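Local atomic coordinates of oxidoreductase (Methanosarcina mazei, PDB entry 3KA7), a protein that binds flavin-adenine dinucleotide and probably works as an oxidoreductase of the flavin-containing amine oxidoreductase family. Residues L300-N308 / E345-I356. Numbering follows the deposited sequence.
Sequences LTPYTRRIN and EIEMGLEDLKEI
Asp352, on helix 342-356, turns its buried carboxylate to three successive backbone amides of the hairpin loop that joins antiparallel strands 298-300 and 307-311 of the mixed sheet. Asp352 OD1 accepts from Arg305 N at 2.8 Å, while its OD2 takes two: Arg306 N on its syn lone pair and Ile307 N, nearly straight at 173°, on the anti side. A short acid suits this place because it offers two acceptors close to the helix. Replacing the acid with an alanine is likely to strand the three amides and take one carboxylate partner from Arg305 NH1.

Beside the carboxylate the packing is tight and apolar. With CG1 beside its backbone N (chi1 -69°), Ile307 lays CD1 3.5 Å from Leu353 CD2, and its other branch, CG2, meets Ile356 CD1 at 3.9 Å. Branched Thr304 adds its methyl to Ile356 and turns its hydroxyl back to Ile307 O, to which OG1 donates at 2.6 Å.

Toward solvent the contact is carried by charge. Exposed Arg305, long enough to span the helix surface, sets its guanidinium flat over Glu351 CB. Arg305 NH2 donates to Glu355 OE2 at 3.0 Å, and with Asp352 the three side chains form a salt-bridge network; a water bridges Glu355 OE1 to Tyr303 O. Asp352 OD1 lies in the guanidinium plane of Arg305, 3.0 Å from NH1, which reaches it from the face opposite to Arg305 N.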
loop_
_atom_site.group_PDB
_atom_site.type_symbol
_atom_site.label_atom_id
_atom_site.label_comp_id
_atom_site.label_asym_id
_atom_site.label_seq_id
_atom_site.Cartn_x
_atom_site.Cartn_y
_atom_site.Cartn_z
ATOM N N LEU A 300 -7.328 7.384 12.831
ATOM C CA LEU A 300 -6.740 6.206 13.467
ATOM C C LEU A 300 -7.529 5.813 14.711
ATOM O O LEU A 300 -8.012 6.676 15.448
ATOM C CB LEU A 300 -5.274 6.466 13.838
ATOM C CG LEU A 300 -4.342 6.624 12.635
ATOM C CD1 LEU A 300 -2.932 6.967 13.117
ATOM C CD2 LEU A 300 -4.341 5.353 11.770
ATOM N N THR A 301 -7.673 4.508 14.950
ATOM C CA THR A 301 -8.519 4.034 16.043
ATOM C C THR A 301 -7.776 3.004 16.904
ATOM O O THR A 301 -7.987 1.798 16.771
ATOM C CB THR A 301 -9.823 3.402 15.498
ATOM O OG1 THR A 301 -9.496 2.348 14.576
ATOM C CG2 THR A 301 -10.687 4.450 14.759
ATOM N N PRO A 302 -6.897 3.479 17.797
ATOM C CA PRO A 302 -5.993 2.561 18.490
ATOM C C PRO A 302 -6.629 1.673 19.555
ATOM O O PRO A 302 -6.014 0.678 19.953
ATOM C CB PRO A 302 -4.921 3.478 19.116
ATOM C CG PRO A 302 -5.340 4.865 18.886
ATOM C CD PRO A 302 -6.549 4.896 17.970
ATOM N N TYR A 303 -7.841 2.003 20.006
ATOM C CA TYR A 303 -8.446 1.263 21.122
ATOM C C TYR A 303 -9.615 0.378 20.693
ATOM O O TYR A 303 -10.749 0.553 21.153
ATOM C CB TYR A 303 -8.840 2.226 22.259
ATOM C CG TYR A 303 -7.606 2.790 22.921
ATOM C CD1 TYR A 303 -7.090 2.209 24.067
ATOM C CD2 TYR A 303 -6.927 3.872 22.359
ATOM C CE1 TYR A 303 -5.930 2.698 24.667
ATOM C CE2 TYR A 303 -5.758 4.379 22.951
ATOM C CZ TYR A 303 -5.267 3.777 24.098
ATOM O OH TYR A 303 -4.119 4.260 24.689
ATOM N N THR A 304 -9.317 -0.568 19.807
ATOM C CA THR A 304 -10.299 -1.470 19.232
ATOM C C THR A 304 -9.789 -2.899 19.356
ATOM O O THR A 304 -8.640 -3.131 19.764
ATOM C CB THR A 304 -10.417 -1.215 17.743
ATOM O OG1 THR A 304 -9.122 -1.394 17.154
ATOM C CG2 THR A 304 -10.903 0.226 17.476
ATOM N N ARG A 305 -10.631 -3.853 18.962
ATOM C CA ARG A 305 -10.214 -5.255 18.848
ATOM C C ARG A 305 -9.311 -5.461 17.634
ATOM O O ARG A 305 -8.294 -6.149 17.725
ATOM C CB ARG A 305 -11.430 -6.165 18.676
ATOM C CG ARG A 305 -12.443 -6.113 19.812
ATOM C CD ARG A 305 -13.814 -6.554 19.318
ATOM N NE ARG A 305 -14.820 -6.412 20.364
ATOM C CZ ARG A 305 -15.395 -5.258 20.689
ATOM N NH1 ARG A 305 -15.078 -4.141 20.043
ATOM N NH2 ARG A 305 -16.292 -5.220 21.662
ATOM N N ARG A 306 -9.689 -4.861 16.505
ATOM C CA ARG A 306 -9.013 -5.122 15.225
ATOM C C ARG A 306 -8.863 -3.900 14.309
ATOM O O ARG A 306 -7.824 -3.733 13.672
ATOM C CB ARG A 306 -9.734 -6.229 14.455
ATOM C CG ARG A 306 -9.546 -7.605 15.050
ATOM C CD ARG A 306 -8.108 -8.023 14.862
ATOM N NE ARG A 306 -7.693 -9.143 15.694
ATOM C CZ ARG A 306 -8.324 -10.299 15.762
ATOM N NH1 ARG A 306 -9.413 -10.480 15.028
ATOM N NH2 ARG A 306 -7.864 -11.279 16.541
ATOM N N ILE A 307 -9.899 -3.072 14.198
ATOM C CA ILE A 307 -9.849 -1.943 13.244
ATOM C C ILE A 307 -8.735 -0.957 13.606
ATOM O O ILE A 307 -8.633 -0.518 14.752
ATOM C CB ILE A 307 -11.210 -1.226 13.130
ATOM C CG1 ILE A 307 -12.216 -2.158 12.433
ATOM C CG2 ILE A 307 -11.076 0.048 12.310
ATOM C CD1 ILE A 307 -13.638 -1.599 12.319
ATOM N N ASN A 308 -7.867 -0.658 12.640
ATOM C CA ASN A 308 -6.728 0.242 12.886
ATOM C C ASN A 308 -7.003 1.687 12.500
ATOM O O ASN A 308 -6.416 2.627 13.050
ATOM C CB ASN A 308 -5.505 -0.232 12.112
ATOM C CG ASN A 308 -5.109 -1.636 12.473
ATOM O OD1 ASN A 308 -5.099 -2.504 11.616
ATOM N ND2 ASN A 308 -4.809 -1.875 13.764
ATOM N N GLU A 345 -12.410 -12.916 12.589
ATOM C CA GLU A 345 -11.739 -11.613 12.458
ATOM C C GLU A 345 -12.735 -10.536 12.018
ATOM O O GLU A 345 -12.771 -9.442 12.569
ATOM C CB GLU A 345 -10.568 -11.699 11.477
ATOM C CG GLU A 345 -9.455 -12.648 11.932
ATOM C CD GLU A 345 -8.662 -12.105 13.111
ATOM O OE1 GLU A 345 -8.011 -11.051 12.961
ATOM O OE2 GLU A 345 -8.673 -12.740 14.194
ATOM N N ILE A 346 -13.539 -10.865 11.019
ATOM C CA ILE A 346 -14.557 -9.956 10.519
ATOM C C ILE A 346 -15.564 -9.615 11.616
ATOM O O ILE A 346 -15.937 -8.448 11.808
ATOM C CB ILE A 346 -15.280 -10.563 9.298
ATOM C CG1 ILE A 346 -14.326 -10.624 8.111
ATOM C CG2 ILE A 346 -16.507 -9.743 8.944
ATOM C CD1 ILE A 346 -14.816 -11.507 6.979
ATOM N N GLU A 347 -15.989 -10.632 12.360
ATOM C CA GLU A 347 -16.932 -10.417 13.454
ATOM C C GLU A 347 -16.395 -9.365 14.418
ATOM O O GLU A 347 -17.136 -8.510 14.893
ATOM C CB GLU A 347 -17.183 -11.715 14.227
ATOM C CG GLU A 347 -17.903 -12.811 13.458
ATOM C CD GLU A 347 -17.845 -14.163 14.184
ATOM O OE1 GLU A 347 -17.882 -14.176 15.436
ATOM O OE2 GLU A 347 -17.754 -15.212 13.507
HETATM N N MSE A 348 -15.103 -9.442 14.720
HETATM C CA MSE A 348 -14.515 -8.512 15.670
HETATM C C MSE A 348 -14.502 -7.095 15.120
HETATM O O MSE A 348 -14.735 -6.133 15.860
HETATM C CB MSE A 348 -13.105 -8.959 16.034
HETATM C CG MSE A 348 -13.093 -10.093 17.018
HETATM SE SE MSE A 348 -11.259 -10.673 17.246
HETATM C CE MSE A 348 -11.379 -12.415 16.392
ATOM N N GLY A 349 -14.229 -6.965 13.825
ATOM C CA GLY A 349 -14.240 -5.656 13.177
ATOM C C GLY A 349 -15.629 -5.036 13.235
ATOM O O GLY A 349 -15.792 -3.840 13.485
ATOM N N LEU A 350 -16.633 -5.864 12.993
ATOM C CA LEU A 350 -18.026 -5.415 13.029
ATOM C C LEU A 350 -18.434 -4.918 14.411
ATOM O O LEU A 350 -19.192 -3.934 14.534
ATOM C CB LEU A 350 -18.947 -6.532 12.553
ATOM C CG LEU A 350 -18.830 -6.838 11.062
ATOM C CD1 LEU A 350 -19.776 -7.961 10.679
ATOM C CD2 LEU A 350 -19.137 -5.601 10.246
ATOM N N GLU A 351 -17.922 -5.577 15.449
ATOM C CA GLU A 351 -18.138 -5.144 16.827
ATOM C C GLU A 351 -17.465 -3.800 17.064
ATOM O O GLU A 351 -18.026 -2.925 17.737
ATOM C CB GLU A 351 -17.562 -6.158 17.819
ATOM C CG GLU A 351 -18.203 -7.527 17.725
ATOM C CD GLU A 351 -19.703 -7.434 17.646
ATOM O OE1 GLU A 351 -20.319 -6.949 18.619
ATOM O OE2 GLU A 351 -20.269 -7.832 16.602
ATOM N N ASP A 352 -16.256 -3.638 16.513
ATOM C CA ASP A 352 -15.514 -2.379 16.661
ATOM C C ASP A 352 -16.296 -1.184 16.129
ATOM O O ASP A 352 -16.216 -0.099 16.703
ATOM C CB ASP A 352 -14.165 -2.408 15.920
ATOM C CG ASP A 352 -13.102 -3.223 16.642
ATOM O OD1 ASP A 352 -13.211 -3.422 17.873
ATOM O OD2 ASP A 352 -12.145 -3.649 15.955
ATOM N N LEU A 353 -16.987 -1.380 15.003
ATOM C CA LEU A 353 -17.764 -0.323 14.338
ATOM C C LEU A 353 -18.782 0.311 15.286
ATOM O O LEU A 353 -18.995 1.521 15.276
ATOM C CB LEU A 353 -18.498 -0.891 13.119
ATOM C CG LEU A 353 -17.648 -1.331 11.928
ATOM C CD1 LEU A 353 -18.548 -1.816 10.785
ATOM C CD2 LEU A 353 -16.772 -0.174 11.477
ATOM N N LYS A 354 -19.397 -0.519 16.114
ATOM C CA LYS A 354 -20.421 -0.046 17.040
ATOM C C LYS A 354 -19.827 0.873 18.104
ATOM O O LYS A 354 -20.515 1.748 18.631
ATOM C CB LYS A 354 -21.099 -1.238 17.709
ATOM C CG LYS A 354 -21.733 -2.220 16.734
ATOM C CD LYS A 354 -22.262 -3.440 17.497
ATOM C CE LYS A 354 -22.700 -4.558 16.557
ATOM N NZ LYS A 354 -23.386 -5.634 17.329
ATOM N N GLU A 355 -18.550 0.663 18.408
ATOM C CA GLU A 355 -17.856 1.430 19.445
ATOM C C GLU A 355 -17.167 2.661 18.867
ATOM O O GLU A 355 -17.040 3.686 19.534
ATOM C CB GLU A 355 -16.861 0.535 20.194
ATOM C CG GLU A 355 -17.551 -0.603 20.965
ATOM C CD GLU A 355 -16.600 -1.583 21.639
ATOM O OE1 GLU A 355 -15.369 -1.507 21.448
ATOM O OE2 GLU A 355 -17.103 -2.457 22.370
ATOM N N ILE A 356 -16.723 2.551 17.618
ATOM C CA ILE A 356 -16.118 3.672 16.910
ATOM C C ILE A 356 -17.184 4.685 16.500
ATOM O O ILE A 356 -17.007 5.886 16.659
ATOM C CB ILE A 356 -15.329 3.192 15.658
ATOM C CG1 ILE A 356 -14.219 2.208 16.071
ATOM C CG2 ILE A 356 -14.733 4.375 14.937
ATOM C CD1 ILE A 356 -13.608 1.417 14.881
HETATM O O HOH W 1 -13.473 0.556 21.634
#